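PDB 3WO8: beta-N-acetylglucosaminidase from Thermotoga maritima, which probably hydrolyses terminal non-reducing N-acetyl-D-hexosamine residues from N-acetyl-beta-D-hexosaminides, as a dimeric member of glycoside hydrolase family 3. Local coordinates for residues 88-92 with 93-97; 247-250 with 251-255; 404-408 with 409-413; 457-461 with 462-466. All coordinates share one frame; numbering follows the deposited sequence.

Contacts 1 and 2 belong to the TIM-barrel part of the chain, contacts 3 and 4 to the C-terminal domain, and each is a local turn leading into a regular element. Contacts 1 and 4 run from a loop into the first turn of a helix, and backbone N-H groups of that turn bind the carbonyl of its N-cap residue, weakly in contact 4; both are buried and touch the second subunit. Contacts 2 and 3 lead into parallel strands and rely on side-chain packing: in contact 2 a phenylalanine ring under a backbone N and against a valine, in contact 3, which is more exposed, two branched side chains. Centres of contacts 3 and 4 lie about 20 Å apart, those of contacts 2 and 3 about 58 Å.

Contact 1. Residues 88-92 with 93-97; sequences SSPGN and LAFGK
At the start of the short helix 92-96, Gly91 is the N-cap residue and its carbonyl O accepts from Phe95 N. That bond measures 3.0 Å from Phe95 N to Gly91 O with an N-H...O angle of 162°, and Gly96 N continues the ladder to Asn92 O at 2.8 Å, though more bent at 137°. Gly91 has a positive phi, which glycine adopts readily. Ahead of it, Gly91 N donates to Ser89 OG, closing an ST turn. The same hydroxyl oxygen lies in the plane of the Phe95 ring, at its edge, 3.3 Å from CE2. A chi1 of 159° swings OG away from the backbone N of Ser89 and in beside the carbonyl carbon, where it accepts from Gly91 N and borders the ring. Pro90 packs beside it: its CB meets Ala94 CB at 3.8 Å, while CD approaches Phe95 CE2 at 4.1 Å. A water accepts from Ala94 N and donates to Pro90 O, tying the loop to the helix. Phe95 also rests on Val102 and Thr103 of helix 100-117, and Pro90 packs on Ser340 of the second subunit. The whole is an ST turn running into a helix N-terminus, set at the dimer interface.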
ATOM      1  N   SER B  88      -4.233  -1.293  -6.811  1.00 29.08           N
ATOM      2  CA  SER B  88      -4.132  -0.960  -8.195  1.00 29.45           C
ATOM      3  C   SER B  88      -5.446  -1.220  -8.891  1.00 29.65           C
ATOM      4  O   SER B  88      -6.258  -1.973  -8.413  1.00 31.48           O
ATOM      5  CB  SER B  88      -2.971  -1.706  -8.863  1.00 28.86           C
ATOM      6  OG  SER B  88      -2.909  -1.435 -10.261  1.00 33.15           O
ATOM      7  N   SER B  89      -5.617  -0.543 -10.018  1.00 33.62           N
ATOM      8  CA  SER B  89      -6.864  -0.429 -10.761  1.00 37.14           C
ATOM      9  C   SER B  89      -6.502  -0.733 -12.198  1.00 37.62           C
ATOM     10  O   SER B  89      -5.421  -0.410 -12.629  1.00 37.20           O
ATOM     11  CB  SER B  89      -7.385   1.019 -10.659  1.00 41.55           C
ATOM     12  OG  SER B  89      -8.315   1.369 -11.698  1.00 46.16           O
ATOM     13  N   PRO B  90      -7.391  -1.352 -12.962  1.00 34.38           N
ATOM     14  CA  PRO B  90      -6.989  -1.427 -14.339  1.00 34.66           C
ATOM     15  C   PRO B  90      -7.043  -0.104 -15.088  1.00 37.66           C
ATOM     16  O   PRO B  90      -6.503  -0.053 -16.185  1.00 39.40           O
ATOM     17  CB  PRO B  90      -7.945  -2.442 -14.935  1.00 36.51           C
ATOM     18  CG  PRO B  90      -9.141  -2.392 -14.050  1.00 38.54           C
ATOM     19  CD  PRO B  90      -8.633  -2.070 -12.684  1.00 36.67           C
ATOM     20  N   GLY B  91      -7.668   0.938 -14.521  1.00 36.58           N
ATOM     21  CA  GLY B  91      -7.863   2.210 -15.230  1.00 39.09           C
ATOM     22  C   GLY B  91      -9.261   2.544 -15.843  1.00 43.50           C
ATOM     23  O   GLY B  91     -10.041   1.657 -16.246  1.00 41.63           O
ATOM     24  N   ASN B  92      -9.540   3.847 -15.943  1.00 40.94           N
ATOM     25  CA  ASN B  92     -10.797   4.397 -16.449  1.00 40.02           C
ATOM     26  C   ASN B  92     -11.359   3.786 -17.736  1.00 40.09           C
ATOM     27  O   ASN B  92     -12.556   3.687 -17.885  1.00 46.96           O
ATOM     28  CB  ASN B  92     -10.656   5.899 -16.662  1.00 39.75           C
ATOM     29  CG  ASN B  92     -10.494   6.673 -15.365  1.00 41.90           C
ATOM     30  OD1 ASN B  92     -10.467   6.098 -14.293  1.00 38.34           O
ATOM     31  ND2 ASN B  92     -10.395   8.004 -15.468  1.00 46.90           N
ATOM     32  N   LEU B  93     -10.526   3.394 -18.679  1.00 42.30           N
ATOM     33  CA  LEU B  93     -11.050   2.803 -19.911  1.00 42.38           C
ATOM     34  C   LEU B  93     -11.689   1.445 -19.599  1.00 44.50           C
ATOM     35  O   LEU B  93     -12.828   1.164 -19.970  1.00 48.88           O
ATOM     36  CB  LEU B  93      -9.959   2.673 -20.967  1.00 42.93           C
ATOM     37  CG  LEU B  93     -10.474   2.355 -22.371  1.00 46.75           C
ATOM     38  CD1 LEU B  93     -11.373   3.477 -22.878  1.00 46.94           C
ATOM     39  CD2 LEU B  93      -9.346   2.082 -23.368  1.00 47.53           C
ATOM     40  N   ALA B  94     -10.967   0.620 -18.876  1.00 45.30           N
ATOM     41  CA  ALA B  94     -11.548  -0.609 -18.345  1.00 48.63           C
ATOM     42  C   ALA B  94     -12.853  -0.365 -17.564  1.00 44.08           C
ATOM     43  O   ALA B  94     -13.841  -1.030 -17.771  1.00 44.11           O
ATOM     44  CB  ALA B  94     -10.527  -1.328 -17.469  1.00 46.23           C
ATOM     45  N   PHE B  95     -12.828   0.587 -16.657  1.00 43.45           N
ATOM     46  CA  PHE B  95     -13.975   0.875 -15.831  1.00 48.86           C
ATOM     47  C   PHE B  95     -15.158   1.407 -16.640  1.00 52.26           C
ATOM     48  O   PHE B  95     -16.315   1.270 -16.223  1.00 54.26           O
ATOM     49  CB  PHE B  95     -13.601   1.910 -14.753  1.00 51.98           C
ATOM     50  CG  PHE B  95     -13.208   1.305 -13.432  1.00 51.59           C
ATOM     51  CD1 PHE B  95     -14.164   0.873 -12.554  1.00 58.53           C
ATOM     52  CD2 PHE B  95     -11.899   1.196 -13.064  1.00 56.11           C
ATOM     53  CE1 PHE B  95     -13.822   0.336 -11.320  1.00 57.79           C
ATOM     54  CE2 PHE B  95     -11.541   0.676 -11.839  1.00 55.25           C
ATOM     55  CZ  PHE B  95     -12.504   0.237 -10.967  1.00 54.45           C
ATOM     56  N   GLY B  96     -14.853   2.051 -17.762  1.00 49.94           N
ATOM     57  CA  GLY B  96     -15.857   2.563 -18.668  1.00 52.33           C
ATOM     58  C   GLY B  96     -16.725   1.488 -19.308  1.00 49.85           C
ATOM     59  O   GLY B  96     -17.819   1.764 -19.781  1.00 53.80           O
ATOM     60  N   LYS B  97     -16.259   0.257 -19.319  1.00 44.14           N
ATOM     61  CA  LYS B  97     -17.096  -0.823 -19.791  1.00 46.91           C
ATOM     62  C   LYS B  97     -17.771  -1.543 -18.618  1.00 46.22           C
ATOM     63  O   LYS B  97     -18.249  -2.660 -18.754  1.00 47.88           O
ATOM     64  CB  LYS B  97     -16.279  -1.778 -20.648  1.00 50.04           C
ATOM     65  CG  LYS B  97     -15.916  -1.187 -21.998  1.00 53.13           C
ATOM     66  CD  LYS B  97     -17.023  -1.372 -23.027  1.00 60.80           C
ATOM     67  CE  LYS B  97     -16.885  -0.391 -24.200  1.00 66.89           C
ATOM     68  NZ  LYS B  97     -17.498  -0.904 -25.463  1.00 68.95           N
TER
HETATM   69  O   HOH W   1      -7.975   0.991 -18.146  1.00 38.13           O

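Contact 2. Residues 247-250 with 251-255; sequences IGFD and GLVIS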
ATOM      1  N   ILE B 247     -21.819  27.656 -17.080  1.00 60.33           N
ATOM      2  CA  ILE B 247     -22.038  26.400 -16.341  1.00 56.00           C
ATOM      3  C   ILE B 247     -22.561  26.660 -14.948  1.00 49.28           C
ATOM      4  O   ILE B 247     -23.460  25.958 -14.478  1.00 51.60           O
ATOM      5  CB  ILE B 247     -20.747  25.567 -16.216  1.00 55.90           C
ATOM      6  CG1 ILE B 247     -20.544  24.741 -17.480  1.00 59.67           C
ATOM      7  CG2 ILE B 247     -20.826  24.633 -15.007  1.00 52.91           C
ATOM      8  CD1 ILE B 247     -19.110  24.308 -17.699  1.00 62.38           C
ATOM      9  N   GLY B 248     -21.962  27.636 -14.286  1.00 43.31           N
ATOM     10  CA  GLY B 248     -22.391  28.034 -12.967  1.00 44.18           C
ATOM     11  C   GLY B 248     -21.377  27.897 -11.862  1.00 47.73           C
ATOM     12  O   GLY B 248     -21.643  28.285 -10.715  1.00 57.13           O
ATOM     13  N   PHE B 249     -20.201  27.382 -12.205  1.00 48.33           N
ATOM     14  CA  PHE B 249     -19.281  26.865 -11.220  1.00 43.33           C
ATOM     15  C   PHE B 249     -18.536  27.978 -10.530  1.00 42.87           C
ATOM     16  O   PHE B 249     -17.786  28.679 -11.178  1.00 44.65           O
ATOM     17  CB  PHE B 249     -18.290  25.914 -11.896  1.00 46.24           C
ATOM     18  CG  PHE B 249     -17.235  25.396 -10.961  1.00 46.04           C
ATOM     19  CD1 PHE B 249     -17.573  24.521  -9.949  1.00 44.70           C
ATOM     20  CD2 PHE B 249     -15.925  25.833 -11.059  1.00 45.84           C
ATOM     21  CE1 PHE B 249     -16.632  24.079  -9.053  1.00 47.63           C
ATOM     22  CE2 PHE B 249     -14.979  25.404 -10.165  1.00 46.79           C
ATOM     23  CZ  PHE B 249     -15.327  24.512  -9.173  1.00 50.58           C
ATOM     24  N   ASP B 250     -18.718  28.123  -9.220  1.00 43.36           N
ATOM     25  CA  ASP B 250     -18.007  29.173  -8.460  1.00 50.67           C
ATOM     26  C   ASP B 250     -16.998  28.628  -7.459  1.00 50.53           C
ATOM     27  O   ASP B 250     -16.507  29.362  -6.588  1.00 43.87           O
ATOM     28  CB  ASP B 250     -18.986  30.108  -7.745  1.00 61.48           C
ATOM     29  CG  ASP B 250     -19.762  29.419  -6.660  1.00 66.40           C
ATOM     30  OD1 ASP B 250     -19.917  28.190  -6.754  1.00 73.21           O
ATOM     31  OD2 ASP B 250     -20.230  30.106  -5.728  1.00 73.39           O
ATOM     32  N   GLY B 251     -16.667  27.344  -7.623  1.00 53.38           N
ATOM     33  CA  GLY B 251     -15.686  26.661  -6.770  1.00 49.57           C
ATOM     34  C   GLY B 251     -14.261  26.798  -7.267  1.00 45.76           C
ATOM     35  O   GLY B 251     -13.958  27.689  -8.019  1.00 46.91           O
ATOM     36  N   LEU B 252     -13.407  25.865  -6.871  1.00 49.79           N
ATOM     37  CA  LEU B 252     -11.950  25.936  -7.073  1.00 47.59           C
ATOM     38  C   LEU B 252     -11.504  25.625  -8.489  1.00 44.40           C
ATOM     39  O   LEU B 252     -11.835  24.600  -9.060  1.00 50.16           O
ATOM     40  CB  LEU B 252     -11.264  24.982  -6.120  1.00 47.88           C
ATOM     41  CG  LEU B 252      -9.838  25.304  -5.741  1.00 50.86           C
ATOM     42  CD1 LEU B 252      -9.722  26.694  -5.155  1.00 52.62           C
ATOM     43  CD2 LEU B 252      -9.368  24.314  -4.692  1.00 52.34           C
ATOM     44  N   VAL B 253     -10.795  26.566  -9.076  1.00 46.14           N
ATOM     45  CA  VAL B 253     -10.223  26.378 -10.376  1.00 44.72           C
ATOM     46  C   VAL B 253      -8.716  26.418 -10.205  1.00 47.34           C
ATOM     47  O   VAL B 253      -8.124  27.380  -9.624  1.00 41.40           O
ATOM     48  CB  VAL B 253     -10.681  27.437 -11.374  1.00 45.82           C
ATOM     49  CG1 VAL B 253      -9.805  27.371 -12.619  1.00 44.42           C
ATOM     50  CG2 VAL B 253     -12.139  27.190 -11.746  1.00 46.74           C
ATOM     51  N   ILE B 254      -8.096  25.356 -10.701  1.00 45.27           N
ATOM     52  CA  ILE B 254      -6.682  25.208 -10.523  1.00 47.85           C
ATOM     53  C   ILE B 254      -6.077  25.094 -11.889  1.00 43.80           C
ATOM     54  O   ILE B 254      -6.674  24.515 -12.804  1.00 43.38           O
ATOM     55  CB  ILE B 254      -6.324  24.002  -9.634  1.00 54.85           C
ATOM     56  CG1 ILE B 254      -4.851  24.093  -9.243  1.00 59.03           C
ATOM     57  CG2 ILE B 254      -6.631  22.669 -10.338  1.00 56.46           C
ATOM     58  CD1 ILE B 254      -4.362  22.956  -8.372  1.00 66.43           C
ATOM     59  N   SER B 255      -4.898  25.684 -12.026  1.00 43.56           N
ATOM     60  CA  SER B 255      -4.140  25.592 -13.275  1.00 48.76           C
ATOM     61  C   SER B 255      -3.505  24.207 -13.443  1.00 44.68           C
ATOM     62  O   SER B 255      -3.179  23.556 -12.452  1.00 42.26           O
ATOM     63  CB  SER B 255      -3.044  26.657 -13.288  1.00 48.74           C
ATOM     64  OG  SER B 255      -1.909  26.249 -12.538  1.00 47.59           O
TER
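Phe249 and Gly251 meet where the chain turns from helix 236-247 into the strand beginning near Val253. Gly248, with phi 119°, is the first residue to leave helical geometry, and Phe249 and Asp250 carry the chain round until Leu252 and Val253 become extended. The backbone bends back over the Phe249 ring, placing Gly251 N 3.4 Å above the ring plane, over its centre. CG of Phe249 stands opposite the backbone N (chi1 176°), which directs the ring beneath the residues that follow. Gly251 has no side chain, and it is its backbone that lies against the ring face. At the ring edge, in its plane, Val253 CG2 approaches Phe249 CE2 at 3.7 Å, an apolar contact that joins the turn to the first part of the strand. Several outside groups hold this backbone: Gly251 O accepts from Arg244 NH1 and Val253 N donates to Asn282 OD1. The ring also packs on Leu243 of helix 236-247, Tyr323 of helix 310-326 and Val217 of the adjacent strand, so it is buried between helices and sheet. Such a short loop from a helix into the next parallel strand is the alpha-to-beta connection of a TIM barrel.

Contact 3. Residues 404-408 with 409-413; sequences EFVEG and DLIFD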
ATOM      1  N   GLU B 404      34.416  -5.314  12.237  1.00 56.78           N
ATOM      2  CA  GLU B 404      35.828  -5.063  11.948  1.00 60.03           C
ATOM      3  C   GLU B 404      36.173  -3.646  12.417  1.00 57.66           C
ATOM      4  O   GLU B 404      35.315  -2.734  12.414  1.00 55.61           O
ATOM      5  CB  GLU B 404      36.109  -5.224  10.441  1.00 70.17           C
ATOM      6  CG  GLU B 404      35.148  -4.454   9.489  1.00 78.13           C
ATOM      7  CD  GLU B 404      34.075  -5.322   8.750  1.00 77.87           C
ATOM      8  OE1 GLU B 404      34.230  -5.500   7.515  1.00 75.70           O
ATOM      9  OE2 GLU B 404      33.078  -5.816   9.356  1.00 58.05           O
ATOM     10  N   PHE B 405      37.412  -3.460  12.855  1.00 60.61           N
ATOM     11  CA  PHE B 405      37.836  -2.157  13.357  1.00 59.49           C
ATOM     12  C   PHE B 405      37.803  -1.205  12.193  1.00 56.22           C
ATOM     13  O   PHE B 405      38.093  -1.598  11.053  1.00 55.05           O
ATOM     14  CB  PHE B 405      39.249  -2.185  13.936  1.00 64.96           C
ATOM     15  CG  PHE B 405      39.702  -0.844  14.436  1.00 66.83           C
ATOM     16  CD1 PHE B 405      39.315  -0.394  15.691  1.00 67.07           C
ATOM     17  CD2 PHE B 405      40.455  -0.009  13.629  1.00 64.66           C
ATOM     18  CE1 PHE B 405      39.701   0.856  16.147  1.00 70.27           C
ATOM     19  CE2 PHE B 405      40.827   1.245  14.073  1.00 68.56           C
ATOM     20  CZ  PHE B 405      40.452   1.681  15.334  1.00 70.29           C
ATOM     21  N   VAL B 406      37.445   0.038  12.463  1.00 51.76           N
ATOM     22  CA  VAL B 406      37.258   0.991  11.387  1.00 53.55           C
ATOM     23  C   VAL B 406      37.586   2.386  11.871  1.00 52.79           C
ATOM     24  O   VAL B 406      37.499   2.649  13.049  1.00 51.33           O
ATOM     25  CB  VAL B 406      35.808   0.895  10.838  1.00 58.00           C
ATOM     26  CG1 VAL B 406      34.817   1.685  11.690  1.00 56.40           C
ATOM     27  CG2 VAL B 406      35.750   1.346   9.383  1.00 64.82           C
ATOM     28  N   GLU B 407      37.973   3.278  10.965  1.00 61.13           N
ATOM     29  CA  GLU B 407      38.244   4.678  11.341  1.00 62.59           C
ATOM     30  C   GLU B 407      37.268   5.588  10.613  1.00 57.06           C
ATOM     31  O   GLU B 407      36.577   5.149   9.695  1.00 51.61           O
ATOM     32  CB  GLU B 407      39.689   5.086  11.064  1.00 67.45           C
ATOM     33  CG  GLU B 407      40.302   4.553   9.765  1.00 79.83           C
ATOM     34  CD  GLU B 407      41.061   3.223   9.920  1.00 95.12           C
ATOM     35  OE1 GLU B 407      41.453   2.847  11.057  1.00101.68           O
ATOM     36  OE2 GLU B 407      41.282   2.545   8.887  1.00101.93           O
ATOM     37  N   GLY B 408      37.201   6.839  11.054  1.00 50.31           N
ATOM     38  CA  GLY B 408      36.304   7.838  10.459  1.00 47.72           C
ATOM     39  C   GLY B 408      36.279   9.074  11.334  1.00 50.46           C
ATOM     40  O   GLY B 408      36.757   9.031  12.465  1.00 50.68           O
ATOM     41  N   ASP B 409      35.742  10.181  10.842  1.00 52.23           N
ATOM     42  CA  ASP B 409      35.559  11.362  11.712  1.00 60.86           C
ATOM     43  C   ASP B 409      34.481  11.055  12.759  1.00 64.75           C
ATOM     44  O   ASP B 409      34.506  11.542  13.905  1.00 70.28           O
ATOM     45  CB  ASP B 409      35.121  12.597  10.905  1.00 63.43           C
ATOM     46  CG  ASP B 409      36.126  12.990   9.827  1.00 64.71           C
ATOM     47  OD1 ASP B 409      37.314  12.588   9.950  1.00 60.03           O
ATOM     48  OD2 ASP B 409      35.706  13.686   8.866  1.00 59.74           O
ATOM     49  N   LEU B 410      33.533  10.240  12.301  1.00 59.72           N
ATOM     50  CA  LEU B 410      32.345   9.862  13.012  1.00 49.52           C
ATOM     51  C   LEU B 410      31.996   8.445  12.561  1.00 48.06           C
ATOM     52  O   LEU B 410      32.034   8.132  11.370  1.00 52.24           O
ATOM     53  CB  LEU B 410      31.231  10.832  12.621  1.00 46.96           C
ATOM     54  CG  LEU B 410      29.966  10.893  13.459  1.00 44.67           C
ATOM     55  CD1 LEU B 410      30.260  10.447  14.882  1.00 47.52           C
ATOM     56  CD2 LEU B 410      29.371  12.295  13.423  1.00 42.92           C
ATOM     57  N   ILE B 411      31.665   7.594  13.511  1.00 42.53           N
ATOM     58  CA  ILE B 411      31.270   6.227  13.236  1.00 40.89           C
ATOM     59  C   ILE B 411      29.909   5.944  13.853  1.00 41.86           C
ATOM     60  O   ILE B 411      29.677   6.323  14.989  1.00 39.44           O
ATOM     61  CB  ILE B 411      32.253   5.291  13.899  1.00 43.59           C
ATOM     62  CG1 ILE B 411      33.656   5.875  13.708  1.00 42.74           C
ATOM     63  CG2 ILE B 411      32.062   3.851  13.395  1.00 43.95           C
ATOM     64  CD1 ILE B 411      34.760   4.873  13.883  1.00 45.04           C
ATOM     65  N   PHE B 412      29.017   5.293  13.105  1.00 40.06           N
ATOM     66  CA  PHE B 412      27.671   4.982  13.562  1.00 35.47           C
ATOM     67  C   PHE B 412      27.619   3.504  13.538  1.00 38.26           C
ATOM     68  O   PHE B 412      27.778   2.913  12.468  1.00 46.05           O
ATOM     69  CB  PHE B 412      26.627   5.542  12.627  1.00 34.44           C
ATOM     70  CG  PHE B 412      26.396   7.020  12.774  1.00 32.30           C
ATOM     71  CD1 PHE B 412      27.045   7.770  13.753  1.00 34.00           C
ATOM     72  CD2 PHE B 412      25.469   7.640  11.981  1.00 29.19           C
ATOM     73  CE1 PHE B 412      26.777   9.129  13.884  1.00 36.82           C
ATOM     74  CE2 PHE B 412      25.191   8.997  12.091  1.00 31.45           C
ATOM     75  CZ  PHE B 412      25.838   9.750  13.038  1.00 34.86           C
ATOM     76  N   ASP B 413      27.442   2.893  14.703  1.00 38.56           N
ATOM     77  CA  ASP B 413      27.489   1.437  14.800  1.00 39.83           C
ATOM     78  C   ASP B 413      26.126   0.925  15.095  1.00 39.83           C
ATOM     79  O   ASP B 413      25.653   1.019  16.211  1.00 40.88           O
ATOM     80  CB  ASP B 413      28.417   0.969  15.910  1.00 41.64           C
ATOM     81  CG  ASP B 413      28.422  -0.529  16.050  1.00 44.33           C
ATOM     82  OD1 ASP B 413      27.723  -1.182  15.245  1.00 46.75           O
ATOM     83  OD2 ASP B 413      29.131  -1.059  16.942  1.00 48.36           O
TER
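Apolar packing joins Val406 to Ile411 across the turn that leads into strand 411-415. Val406 CG1 meets Ile411 CD1 at 3.9 Å and Ile411 CG2 at the same distance, so one methyl of the valine sits against both ends of the isoleucine fork as the side chains slide past each other in opposite directions. A chi1 of 82° on Val406 places CG1 between the backbone N and the carbonyl carbon, directed at the isoleucine. Ile411 CD1 also touches the backbone, coming to 3.6 Å from Val406 O and 4.2 Å from Gly408 N, and thereby lies on the inside of the bend. The polar contribution comes from elsewhere: Asp409 N donates to Glu357 OE2, and the backbone of Ile411 bonds with Lys434 and Val436, just before and within strand 435-439 of the same mixed sheet. Between Val406 and Ile411, Gly408 is almost fully extended, at phi 170° and psi 167°. Outside the turn, Val406 packs on Val395, Thr359 and Leu361, and Ile411 on Leu361 and Thr435, side chains of strands in that sheet. The contact is thus apolar in character, with Ile411 buried and Val406 partly so, while polar backbone atoms pair with neighbouring strands and Glu357.

Contact 4. Residues 457-461 with 462-466; sequences TRSTK and PISIY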
ATOM      1  N   THR B 457      16.623   3.298  19.554  1.00 42.53           N
ATOM      2  CA  THR B 457      15.360   3.325  18.793  1.00 42.50           C
ATOM      3  C   THR B 457      14.617   2.136  19.336  1.00 44.64           C
ATOM      4  O   THR B 457      15.207   1.262  20.039  1.00 53.64           O
ATOM      5  CB  THR B 457      15.591   3.102  17.288  1.00 40.06           C
ATOM      6  OG1 THR B 457      16.381   1.921  17.091  1.00 33.61           O
ATOM      7  CG2 THR B 457      16.311   4.288  16.678  1.00 40.05           C
ATOM      8  N   ARG B 458      13.362   1.981  19.018  1.00 40.21           N
ATOM      9  CA  ARG B 458      12.866   0.617  19.342  1.00 41.70           C
ATOM     10  C   ARG B 458      12.349  -0.084  18.105  1.00 35.98           C
ATOM     11  O   ARG B 458      11.301  -0.689  18.120  1.00 38.79           O
ATOM     12  CB  ARG B 458      11.865   0.676  20.490  1.00 43.93           C
ATOM     13  CG  ARG B 458      12.540   0.735  21.845  1.00 42.32           C
ATOM     14  CD  ARG B 458      11.670   1.457  22.866  1.00 46.60           C
ATOM     15  NE  ARG B 458      12.286   1.320  24.180  1.00 47.98           N
ATOM     16  CZ  ARG B 458      12.929   2.276  24.847  1.00 47.06           C
ATOM     17  NH1 ARG B 458      13.028   3.517  24.379  1.00 48.52           N
ATOM     18  NH2 ARG B 458      13.477   1.972  26.010  1.00 47.66           N
ATOM     19  N   SER B 459      13.160   0.009  17.063  1.00 33.82           N
ATOM     20  CA  SER B 459      12.767  -0.218  15.702  1.00 35.35           C
ATOM     21  C   SER B 459      14.020  -0.257  14.838  1.00 36.86           C
ATOM     22  O   SER B 459      14.979   0.462  15.083  1.00 33.34           O
ATOM     23  CB  SER B 459      11.861   0.901  15.174  1.00 33.81           C
ATOM     24  OG  SER B 459      10.728   0.383  14.534  1.00 40.80           O
ATOM     25  N   THR B 460      13.988  -1.142  13.846  1.00 38.09           N
ATOM     26  CA  THR B 460      14.878  -1.103  12.722  1.00 35.88           C
ATOM     27  C   THR B 460      14.299  -0.274  11.586  1.00 34.55           C
ATOM     28  O   THR B 460      14.983  -0.043  10.607  1.00 34.60           O
ATOM     29  CB  THR B 460      15.076  -2.505  12.179  1.00 39.70           C
ATOM     30  OG1 THR B 460      13.805  -3.049  11.831  1.00 37.81           O
ATOM     31  CG2 THR B 460      15.755  -3.393  13.251  1.00 42.23           C
ATOM     32  N   LYS B 461      13.065   0.205  11.735  1.00 31.09           N
ATOM     33  CA  LYS B 461      12.406   0.900  10.659  1.00 33.40           C
ATOM     34  C   LYS B 461      13.089   2.204  10.231  1.00 32.98           C
ATOM     35  O   LYS B 461      13.654   2.941  11.029  1.00 30.49           O
ATOM     36  CB  LYS B 461      10.897   1.137  10.927  1.00 36.24           C
ATOM     37  CG  LYS B 461      10.042  -0.088  11.301  1.00 36.18           C
ATOM     38  CD  LYS B 461      10.198  -1.336  10.449  1.00 35.77           C
ATOM     39  CE  LYS B 461       9.076  -1.492   9.441  1.00 39.22           C
ATOM     40  NZ  LYS B 461       9.387  -2.729   8.682  1.00 42.73           N
ATOM     41  N   PRO B 462      13.071   2.459   8.930  1.00 31.96           N
ATOM     42  CA  PRO B 462      13.685   3.655   8.485  1.00 33.24           C
ATOM     43  C   PRO B 462      13.281   4.869   9.283  1.00 35.56           C
ATOM     44  O   PRO B 462      14.151   5.634   9.702  1.00 36.69           O
ATOM     45  CB  PRO B 462      13.209   3.745   7.045  1.00 32.57           C
ATOM     46  CG  PRO B 462      13.344   2.321   6.620  1.00 33.41           C
ATOM     47  CD  PRO B 462      12.851   1.524   7.813  1.00 32.88           C
ATOM     48  N   ILE B 463      11.984   5.037   9.511  1.00 35.55           N
ATOM     49  CA  ILE B 463      11.476   6.269  10.124  1.00 34.70           C
ATOM     50  C   ILE B 463      12.139   6.535  11.479  1.00 34.28           C
ATOM     51  O   ILE B 463      12.479   7.659  11.830  1.00 31.45           O
ATOM     52  CB  ILE B 463       9.941   6.275  10.230  1.00 33.59           C
ATOM     53  CG1 ILE B 463       9.413   7.644  10.675  1.00 34.80           C
ATOM     54  CG2 ILE B 463       9.491   5.234  11.219  1.00 33.82           C
ATOM     55  CD1 ILE B 463      10.091   8.841  10.044  1.00 32.83           C
ATOM     56  N   SER B 464      12.393   5.482  12.220  1.00 36.65           N
ATOM     57  CA  SER B 464      12.960   5.670  13.551  1.00 38.81           C
ATOM     58  C   SER B 464      14.370   6.179  13.456  1.00 39.91           C
ATOM     59  O   SER B 464      14.726   7.116  14.123  1.00 39.90           O
ATOM     60  CB  SER B 464      12.873   4.370  14.333  1.00 39.79           C
ATOM     61  OG  SER B 464      11.506   3.922  14.314  1.00 37.98           O
ATOM     62  N   ILE B 465      15.163   5.567  12.588  1.00 43.18           N
ATOM     63  CA  ILE B 465      16.552   5.999  12.324  1.00 39.36           C
ATOM     64  C   ILE B 465      16.567   7.425  11.755  1.00 38.96           C
ATOM     65  O   ILE B 465      17.340   8.252  12.201  1.00 41.81           O
ATOM     66  CB  ILE B 465      17.282   5.010  11.374  1.00 37.82           C
ATOM     67  CG1 ILE B 465      17.396   3.654  12.047  1.00 39.73           C
ATOM     68  CG2 ILE B 465      18.679   5.483  11.069  1.00 39.54           C
ATOM     69  CD1 ILE B 465      18.218   2.625  11.323  1.00 40.47           C
ATOM     70  N   TYR B 466      15.693   7.720  10.808  1.00 35.58           N
ATOM     71  CA  TYR B 466      15.618   9.051  10.259  1.00 37.00           C
ATOM     72  C   TYR B 466      15.325  10.075  11.346  1.00 43.94           C
ATOM     73  O   TYR B 466      16.078  11.033  11.521  1.00 46.63           O
ATOM     74  CB  TYR B 466      14.519   9.096   9.223  1.00 39.95           C
ATOM     75  CG  TYR B 466      14.331  10.418   8.540  1.00 40.39           C
ATOM     76  CD1 TYR B 466      15.252  10.884   7.630  1.00 42.67           C
ATOM     77  CD2 TYR B 466      13.210  11.180   8.775  1.00 43.86           C
ATOM     78  CE1 TYR B 466      15.071  12.094   6.973  1.00 48.18           C
ATOM     79  CE2 TYR B 466      13.021  12.399   8.141  1.00 48.15           C
ATOM     80  CZ  TYR B 466      13.947  12.846   7.245  1.00 47.62           C
ATOM     81  OH  TYR B 466      13.740  14.030   6.638  1.00 44.30           O
TER
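Ser459 and Ser464 touch where the loop after strand 453-456 meets the first turn of helix 462-471. Ser459 CB lies 3.2 Å from Ser464 OG, and Thr457 CG2 reaches the same serine from the other end of the loop, 4.1 Å from its carbonyl O. The hydroxyl of Ser464 lies beside its backbone N, opposite the carbonyl carbon (chi1 -54°), which turns it toward Ser459. Lys461 is the N-cap residue, and its carbonyl O receives two weak bonds, from Ser464 N at 3.1 Å with an angle of 130° and from Ile465 N at 3.4 Å with the straighter angle of 172°. Pro462 is the first residue of the helix, following the cap. The polar ends of the loop are satisfied further out. Ser459 OG bonds with Pro90 O of the second subunit, Lys461 NZ with Gly78 O of that subunit, and Thr460 OG1 with Asp377 of helix 374-385. In the surrounding fold, Pro462 rests on Gln380 and Ile384 and Ile465 on Ile381, Ile463 and Ser464 pack on Ser340, and Pro462 and Ile463 on Tyr54, so the helix start sits among helices 374-385, 334-342 and 53-66, just after strand 453-456.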